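Local coordinates for protein O-methyltransferase (Burkholderia thailandensis, PDB 3MCZ) that probably transfers methyl groups from S-adenosylmethionine to oxygen atoms of its substrates and probably works as a dimer, at residues 265-270 and 323-328; 288-293 and 316-321. All coordinates share one frame; numbering follows the deposited sequence. Where two conformers were deposited one is given.

How the interactions relate
Both interactions lie in the Rossmann-like methyltransferase domain and share helix 319-328. Interaction 2 fixes the start of this helix to the segment that leaves strand 281-288. Interaction 1 packs its later turns against helix 263-275. Interaction 1 is a buried, mainly apolar contact between two helices: I270, V325 and V326 are buried, while R267 and D328 form an exposed charge pair at its solvent-facing edge. Interaction 2 is partly buried. It depends more on backbone polar atoms, an ordered water and a threonine hydroxyl, with apolar packing beside them and an exposed aspartate at one end. The two meet where R267 packs on W321 and A266 packs on both H317 and W321. Their centres are about 13 Å apart.

Interaction 1: 265-270 and 323-328; sequences EAREVI and AGVVRD
In the Rossmann-like fold of class I methyltransferases, helices lie against a seven-stranded sheet, and here I270 of one such helix packs on V325 and V326 of its neighbour. I270 lies on helix 263-275, which links strands 251-255 and 281-288. The two valines lie on helix 319-328, which precedes strand 332-338. The two short helical segments run in the same general sense but are inclined by 44°, with a closest axis approach of 9.8 Å.

V325 is the centre of the contact. Its two methyls have different partners. CG1 meets the branched side of I270, at 3.6 Å from I270 CG2. The same methyl also touches CB and CD1 of I270 and the aliphatic CG of R267. The side chains of I270 and V325 cross at about a right angle. V326 makes a smaller contact, with its CG2 at 3.8 Å from I270 CG2. V326 also touches V333, so the apolar packing continues to strand 332-338. I322, one turn before V326, touches I270 as well.

The other methyl, V325 CG2, sits over one face of the R267 guanidinium, off-centre, near the border of the group, 3.9 Å from R267 NH2. R267 reaches across because its chain leaves the helix extended, with CG anti to the backbone N (chi1 179°), and then bends at chi3. Its guanidinium thus roofs the valine at the exposed margin of the contact.

At the edge of the guanidinium, R267 NH1 donates to D328 OD2 at 3.3 Å, nearly straight (170°) but long and weak; the two are salt-bridged. The guanidinium and carboxylate planes are nearly coplanar. A water also bridges R267 NH2 and D328 OD2. Its approach to D328 OD2 is unusually short, but it accepts firmly from R267 NH2 at 2.8 Å.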
ATOM      1  N   GLU A 265      21.400  -5.470 -24.036  1.00 16.16           N
ATOM      2  CA  GLU A 265      20.571  -6.569 -24.485  1.00 17.47           C
ATOM      3  C   GLU A 265      19.414  -6.075 -25.351  1.00 17.10           C
ATOM      4  O   GLU A 265      19.142  -6.650 -26.405  1.00 18.48           O
ATOM      5  CB  GLU A 265      20.049  -7.358 -23.297  1.00 16.98           C
ATOM      6  CG  GLU A 265      21.096  -8.199 -22.623  1.00 20.24           C
ATOM      7  CD  GLU A 265      20.604  -8.751 -21.270  1.00 22.70           C
ATOM      8  OE1 GLU A 265      19.663  -8.188 -20.661  1.00 24.36           O
ATOM      9  OE2 GLU A 265      21.167  -9.743 -20.805  1.00 24.99           O
ATOM     10  N   ALA A 266      18.755  -5.012 -24.910  1.00 17.09           N
ATOM     11  CA  ALA A 266      17.610  -4.457 -25.615  1.00 16.72           C
ATOM     12  C   ALA A 266      18.017  -3.985 -27.023  1.00 16.85           C
ATOM     13  O   ALA A 266      17.290  -4.199 -28.003  1.00 15.03           O
ATOM     14  CB  ALA A 266      16.977  -3.313 -24.775  1.00 17.35           C
ATOM     15  N   ARG A 267      19.206  -3.389 -27.142  1.00 17.15           N
ATOM     16  CA  ARG A 267      19.699  -2.959 -28.474  1.00 17.27           C
ATOM     17  C   ARG A 267      19.904  -4.170 -29.383  1.00 16.90           C
ATOM     18  O   ARG A 267      19.538  -4.132 -30.528  1.00 16.13           O
ATOM     19  CB  ARG A 267      20.984  -2.132 -28.350  1.00 17.98           C
ATOM     20  CG  ARG A 267      21.571  -1.681 -29.674  1.00 20.63           C
ATOM     21  CD  ARG A 267      22.878  -0.934 -29.479  1.00 23.60           C
ATOM     22  NE  ARG A 267      22.667   0.421 -28.980  1.00 27.25           N
ATOM     23  CZ  ARG A 267      22.294   1.455 -29.743  1.00 29.69           C
ATOM     24  NH1 ARG A 267      22.032   1.298 -31.035  1.00 30.35           N
ATOM     25  NH2 ARG A 267      22.128   2.647 -29.192  1.00 30.51           N
ATOM     26  N   GLU A 268      20.452  -5.268 -28.855  1.00 16.44           N
ATOM     27  CA  GLU A 268      20.628  -6.471 -29.649  1.00 17.14           C
ATOM     28  C   GLU A 268      19.323  -7.118 -30.086  1.00 15.80           C
ATOM     29  O   GLU A 268      19.233  -7.591 -31.219  1.00 15.79           O
ATOM     30  CB  GLU A 268      21.471  -7.489 -28.883  1.00 17.83           C
ATOM     31  CG  GLU A 268      22.916  -7.015 -28.789  1.00 23.35           C
ATOM     32  CD  GLU A 268      23.747  -7.772 -27.779  1.00 28.18           C
ATOM     33  OE1 GLU A 268      23.185  -8.423 -26.860  1.00 32.57           O
ATOM     34  OE2 GLU A 268      24.988  -7.662 -27.892  1.00 35.01           O
ATOM     35  N   VAL A 269      18.332  -7.134 -29.199  1.00 15.15           N
ATOM     36  CA  VAL A 269      17.020  -7.730 -29.486  1.00 15.23           C
ATOM     37  C   VAL A 269      16.310  -6.937 -30.571  1.00 14.38           C
ATOM     38  O   VAL A 269      15.705  -7.508 -31.447  1.00 14.55           O
ATOM     39  CB  VAL A 269      16.152  -7.775 -28.251  1.00 16.04           C
ATOM     40  CG1 VAL A 269      14.664  -8.134 -28.603  1.00 17.43           C
ATOM     41  CG2 VAL A 269      16.734  -8.815 -27.272  1.00 15.91           C
ATOM     42  N   ILE A 270      16.379  -5.621 -30.478  1.00 13.40           N
ATOM     43  CA  ILE A 270      15.749  -4.738 -31.460  1.00 13.47           C
ATOM     44  C   ILE A 270      16.393  -4.966 -32.820  1.00 14.21           C
ATOM     45  O   ILE A 270      15.701  -5.106 -33.822  1.00 15.25           O
ATOM     46  CB  ILE A 270      15.846  -3.266 -31.049  1.00 11.93           C
ATOM     47  CG1 ILE A 270      14.976  -3.004 -29.825  1.00 13.58           C
ATOM     48  CG2 ILE A 270      15.396  -2.355 -32.196  1.00 13.36           C
ATOM     49  CD1 ILE A 270      15.277  -1.691 -29.129  1.00 15.31           C
ATOM     50  N   ALA A 323      13.312   4.359 -30.043  1.00 14.73           N
ATOM     51  CA  ALA A 323      13.068   4.806 -31.387  1.00 14.16           C
ATOM     52  C   ALA A 323      14.361   5.011 -32.157  1.00 14.07           C
ATOM     53  O   ALA A 323      14.436   4.653 -33.347  1.00 14.74           O
ATOM     54  CB  ALA A 323      12.188   6.086 -31.399  1.00 14.30           C
ATOM     55  N   GLY A 324      15.396   5.553 -31.505  1.00 14.10           N
ATOM     56  CA  GLY A 324      16.702   5.745 -32.152  1.00 14.18           C
ATOM     57  C   GLY A 324      17.345   4.421 -32.530  1.00 14.00           C
ATOM     58  O   GLY A 324      17.943   4.315 -33.602  1.00 14.69           O
ATOM     59  N   VAL A 325      17.178   3.394 -31.691  1.00 13.93           N
ATOM     60  CA  VAL A 325      17.715   2.067 -32.025  1.00 14.16           C
ATOM     61  C   VAL A 325      17.052   1.475 -33.285  1.00 15.08           C
ATOM     62  O   VAL A 325      17.713   0.941 -34.185  1.00 15.04           O
ATOM     63  CB  VAL A 325      17.611   1.085 -30.860  1.00 14.36           C
ATOM     64  CG1 VAL A 325      18.169  -0.268 -31.308  1.00 13.67           C
ATOM     65  CG2 VAL A 325      18.375   1.616 -29.621  1.00 15.12           C
ATOM     66  N   VAL A 326      15.740   1.645 -33.389  1.00 14.88           N
ATOM     67  CA  VAL A 326      15.004   1.203 -34.575  1.00 14.49           C
ATOM     68  C   VAL A 326      15.491   1.934 -35.838  1.00 16.31           C
ATOM     69  O   VAL A 326      15.713   1.294 -36.888  1.00 15.11           O
ATOM     70  CB  VAL A 326      13.464   1.361 -34.348  1.00 14.41           C
ATOM     71  CG1 VAL A 326      12.654   0.957 -35.599  1.00 11.37           C
ATOM     72  CG2 VAL A 326      13.026   0.525 -33.141  1.00 16.30           C
ATOM     73  N   ARG A 327      15.679   3.251 -35.734  1.00 17.67           N
ATOM     74  CA  ARG A 327      16.277   4.017 -36.842  1.00 19.51           C
ATOM     75  C   ARG A 327      17.677   3.530 -37.194  1.00 19.82           C
ATOM     76  O   ARG A 327      17.974   3.334 -38.360  1.00 19.04           O
ATOM     77  CB  ARG A 327      16.340   5.514 -36.537  1.00 20.31           C
ATOM     78  CG  ARG A 327      15.018   6.138 -36.524  1.00 21.78           C
ATOM     79  CD  ARG A 327      15.090   7.677 -36.556  1.00 25.83           C
ATOM     80  NE  ARG A 327      13.777   8.161 -36.130  1.00 27.04           N
ATOM     81  CZ  ARG A 327      13.436   8.448 -34.879  1.00 29.81           C
ATOM     82  NH1 ARG A 327      14.329   8.424 -33.895  1.00 28.42           N
ATOM     83  NH2 ARG A 327      12.186   8.811 -34.635  1.00 33.42           N
ATOM     84  N   ASP A 328      18.499   3.267 -36.174  1.00 21.06           N
ATOM     85  CA  ASP A 328      19.857   2.749 -36.381  1.00 21.30           C
ATOM     86  C   ASP A 328      19.812   1.432 -37.146  1.00 21.31           C
ATOM     87  O   ASP A 328      20.743   1.137 -37.877  1.00 21.62           O
ATOM     88  CB  ASP A 328      20.641   2.537 -35.064  1.00 21.59           C
ATOM     89  CG  ASP A 328      21.042   3.843 -34.369  1.00 25.03           C
ATOM     90  OD1 ASP A 328      20.984   4.934 -34.979  1.00 25.89           O
ATOM     91  OD2 ASP A 328      21.377   3.772 -33.164  1.00 28.37           O
TER
HETATM   92  O   HOH W   1      21.089   4.650 -30.843  1.00 35.15           O

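Interaction 2: 288-293 and 316-321; sequences MTMNDD and LHPTPW
T319 OG1 is held by a backbone amide and a water. It accepts the N-H of M290, with OG1 3.0 Å from M290 N, and donates to the water at 2.6 Å. The water then donates to M288 O and H317 O, each at 2.7 Å. It therefore ties carbonyls of both segments to one hydroxyl. The torsion of T319 (chi1 -51°) sets OG1 beside its own backbone N. Hydroxyl and amide can then serve the same residue: T319 N donates to M290 O at 2.9 Å, in the carbonyl plane. M290 is thus bound through both its N and its O. M290 O also touches CD of P320.

Beside this polar pairing lies an apolar patch. L316 CD2 meets CB of M288 at 3.7 Å and CB of M290 at 3.9 Å; both methionines are selenomethionine. F303 of helix 298-310 packs on M288 and L316.

At the exposed end, the D292 carboxylate slides past the ring of P320, with OD2 3.7 Å from P320 CB. D292 OD1 touches CB of P318.

P318 occupies the N-cap position, directly before helix 319-328. The arrangement is a helix start fixed by one backbone bond, one amide-to-hydroxyl bond and a shared water to the segment just beyond strand 281-288, the fifth strand of the Rossmann-like methyltransferase sheet.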
HETATM    1  N   MSE A 288       5.892   1.247 -22.477  1.00 15.59           N
HETATM    2  CA  MSE A 288       5.364   2.328 -21.655  1.00 15.52           C
HETATM    3  C   MSE A 288       6.125   3.614 -21.967  1.00 14.58           C
HETATM    4  O   MSE A 288       7.355   3.644 -21.986  1.00 14.88           O
HETATM    5  CB  MSE A 288       5.481   2.057 -20.157  1.00 16.00           C
HETATM    6  CG  MSE A 288       4.841   3.214 -19.347  1.00 20.28           C
HETATM    7 SE   MSE A 288       4.574   2.701 -17.498  0.95 25.26          SE
HETATM    8  CE  MSE A 288       3.372   1.281 -18.054  1.00 28.22           C
ATOM      9  N   THR A 289       5.401   4.698 -22.133  1.00 14.03           N
ATOM     10  CA  THR A 289       6.028   5.961 -22.551  1.00 14.26           C
ATOM     11  C   THR A 289       6.945   6.508 -21.445  1.00 14.96           C
ATOM     12  O   THR A 289       6.535   6.620 -20.278  1.00 14.42           O
ATOM     13  CB  THR A 289       4.957   6.997 -22.846  1.00 14.53           C
ATOM     14  OG1 THR A 289       4.080   6.477 -23.843  1.00 14.39           O
ATOM     15  CG2 THR A 289       5.557   8.323 -23.323  1.00 15.18           C
HETATM   16  N   MSE A 290       8.179   6.808 -21.810  1.00 15.01           N
HETATM   17  CA  MSE A 290       9.153   7.352 -20.868  0.50 15.72           C
HETATM   18  C   MSE A 290      10.034   8.341 -21.606  1.00 15.70           C
HETATM   19  O   MSE A 290      10.655   7.982 -22.615  1.00 15.03           O
HETATM   20  CB  MSE A 290      10.004   6.211 -20.303  0.50 16.34           C
HETATM   21  CG  MSE A 290      11.285   6.681 -19.635  0.50 18.63           C
HETATM   22 SE   MSE A 290      12.454   5.243 -19.086  0.50 18.39          SE
HETATM   23  CE  MSE A 290      11.727   5.354 -17.224  0.50 11.73           C
ATOM     24  N   ASN A 291      10.121   9.556 -21.097  1.00 15.38           N
ATOM     25  CA  ASN A 291      10.972  10.558 -21.695  1.00 15.67           C
ATOM     26  C   ASN A 291      12.450  10.284 -21.376  1.00 15.90           C
ATOM     27  O   ASN A 291      12.772   9.488 -20.468  1.00 14.11           O
ATOM     28  CB  ASN A 291      10.553  11.952 -21.217  1.00 16.21           C
ATOM     29  CG  ASN A 291       9.146  12.305 -21.642  1.00 19.74           C
ATOM     30  OD1 ASN A 291       8.577  11.650 -22.495  1.00 22.92           O
ATOM     31  ND2 ASN A 291       8.584  13.323 -21.045  1.00 22.50           N
ATOM     32  N   ASP A 292      13.348  10.961 -22.094  1.00 15.34           N
ATOM     33  CA  ASP A 292      14.812  10.849 -21.822  1.00 15.79           C
ATOM     34  C   ASP A 292      15.249  11.239 -20.394  1.00 15.31           C
ATOM     35  O   ASP A 292      16.259  10.770 -19.904  1.00 15.81           O
ATOM     36  CB  ASP A 292      15.603  11.656 -22.861  1.00 17.01           C
ATOM     37  CG  ASP A 292      15.746  10.903 -24.189  1.00 19.99           C
ATOM     38  OD1 ASP A 292      15.808   9.627 -24.199  1.00 23.59           O
ATOM     39  OD2 ASP A 292      15.824  11.589 -25.222  1.00 24.59           O
ATOM     40  N   ASP A 293      14.467  12.039 -19.697  1.00 14.33           N
ATOM     41  CA  ASP A 293      14.806  12.418 -18.325  1.00 15.66           C
ATOM     42  C   ASP A 293      14.585  11.297 -17.293  1.00 15.93           C
ATOM     43  O   ASP A 293      15.023  11.408 -16.165  1.00 16.64           O
ATOM     44  CB  ASP A 293      14.067  13.697 -17.925  1.00 15.61           C
ATOM     45  CG  ASP A 293      12.544  13.524 -17.819  1.00 17.68           C
ATOM     46  OD1 ASP A 293      11.996  12.392 -17.893  1.00 18.61           O
ATOM     47  OD2 ASP A 293      11.878  14.558 -17.619  1.00 20.95           O
ATOM     48  N   LEU A 316      12.800   0.159 -17.455  1.00 15.13           N
ATOM     49  CA  LEU A 316      12.068   0.750 -18.568  1.00 14.85           C
ATOM     50  C   LEU A 316      13.060   1.642 -19.288  1.00 15.28           C
ATOM     51  O   LEU A 316      13.627   2.495 -18.683  1.00 17.31           O
ATOM     52  CB  LEU A 316      10.844   1.560 -18.105  1.00 14.60           C
ATOM     53  CG  LEU A 316       9.947   2.125 -19.219  1.00 13.61           C
ATOM     54  CD1 LEU A 316       9.441   1.050 -20.194  1.00 14.48           C
ATOM     55  CD2 LEU A 316       8.766   2.942 -18.584  1.00 14.00           C
ATOM     56  N   HIS A 317      13.262   1.422 -20.585  1.00 14.28           N
ATOM     57  CA  HIS A 317      14.136   2.235 -21.397  1.00 15.05           C
ATOM     58  C   HIS A 317      13.369   3.413 -22.013  1.00 14.54           C
ATOM     59  O   HIS A 317      12.191   3.260 -22.390  1.00 13.91           O
ATOM     60  CB  HIS A 317      14.780   1.370 -22.481  1.00 14.58           C
ATOM     61  CG  HIS A 317      15.486   0.182 -21.910  1.00 16.50           C
ATOM     62  ND1 HIS A 317      16.590   0.312 -21.093  1.00 22.04           N
ATOM     63  CD2 HIS A 317      15.219  -1.137 -21.982  1.00 17.37           C
ATOM     64  CE1 HIS A 317      16.984  -0.889 -20.703  1.00 21.07           C
ATOM     65  NE2 HIS A 317      16.174  -1.787 -21.235  1.00 17.37           N
ATOM     66  N   PRO A 318      14.020   4.575 -22.100  1.00 15.40           N
ATOM     67  CA  PRO A 318      13.323   5.708 -22.694  1.00 15.33           C
ATOM     68  C   PRO A 318      12.841   5.458 -24.111  1.00 15.61           C
ATOM     69  O   PRO A 318      13.546   4.873 -24.928  1.00 15.52           O
ATOM     70  CB  PRO A 318      14.348   6.839 -22.655  1.00 16.11           C
ATOM     71  CG  PRO A 318      15.324   6.441 -21.522  1.00 16.91           C
ATOM     72  CD  PRO A 318      15.346   4.947 -21.547  1.00 15.79           C
ATOM     73  N   THR A 319      11.646   5.966 -24.394  1.00 14.92           N
ATOM     74  CA  THR A 319      11.012   5.767 -25.680  1.00 14.76           C
ATOM     75  C   THR A 319      11.783   6.381 -26.832  1.00 14.83           C
ATOM     76  O   THR A 319      11.901   5.743 -27.861  1.00 13.93           O
ATOM     77  CB  THR A 319       9.526   6.237 -25.610  1.00 14.25           C
ATOM     78  OG1 THR A 319       8.917   5.598 -24.466  1.00 15.29           O
ATOM     79  CG2 THR A 319       8.786   5.857 -26.890  1.00 14.52           C
ATOM     80  N   PRO A 320      12.308   7.612 -26.676  1.00 14.45           N
ATOM     81  CA  PRO A 320      13.155   8.143 -27.735  1.00 14.97           C
ATOM     82  C   PRO A 320      14.420   7.326 -27.975  1.00 15.30           C
ATOM     83  O   PRO A 320      14.915   7.287 -29.107  1.00 14.68           O
ATOM     84  CB  PRO A 320      13.525   9.557 -27.245  1.00 14.74           C
ATOM     85  CG  PRO A 320      12.418   9.915 -26.279  1.00 14.70           C
ATOM     86  CD  PRO A 320      12.097   8.599 -25.604  1.00 14.85           C
ATOM     87  N   TRP A 321      14.941   6.679 -26.935  1.00 15.30           N
ATOM     88  CA  TRP A 321      16.135   5.840 -27.094  1.00 15.49           C
ATOM     89  C   TRP A 321      15.772   4.586 -27.907  1.00 15.82           C
ATOM     90  O   TRP A 321      16.492   4.216 -28.843  1.00 14.67           O
ATOM     91  CB  TRP A 321      16.724   5.445 -25.737  1.00 16.19           C
ATOM     92  CG  TRP A 321      17.903   4.565 -25.859  1.00 15.72           C
ATOM     93  CD1 TRP A 321      19.192   4.939 -26.059  1.00 18.38           C
ATOM     94  CD2 TRP A 321      17.894   3.149 -25.796  1.00 15.82           C
ATOM     95  NE1 TRP A 321      19.999   3.827 -26.137  1.00 16.94           N
ATOM     96  CE2 TRP A 321      19.211   2.711 -26.008  1.00 18.54           C
ATOM     97  CE3 TRP A 321      16.889   2.204 -25.628  1.00 14.41           C
ATOM     98  CZ2 TRP A 321      19.560   1.361 -26.004  1.00 15.29           C
ATOM     99  CZ3 TRP A 321      17.247   0.853 -25.610  1.00 17.78           C
ATOM    100  CH2 TRP A 321      18.572   0.456 -25.785  1.00 17.20           C
TER
HETATM  101  O   HOH W   2       9.662   3.384 -23.411  1.00 14.20           O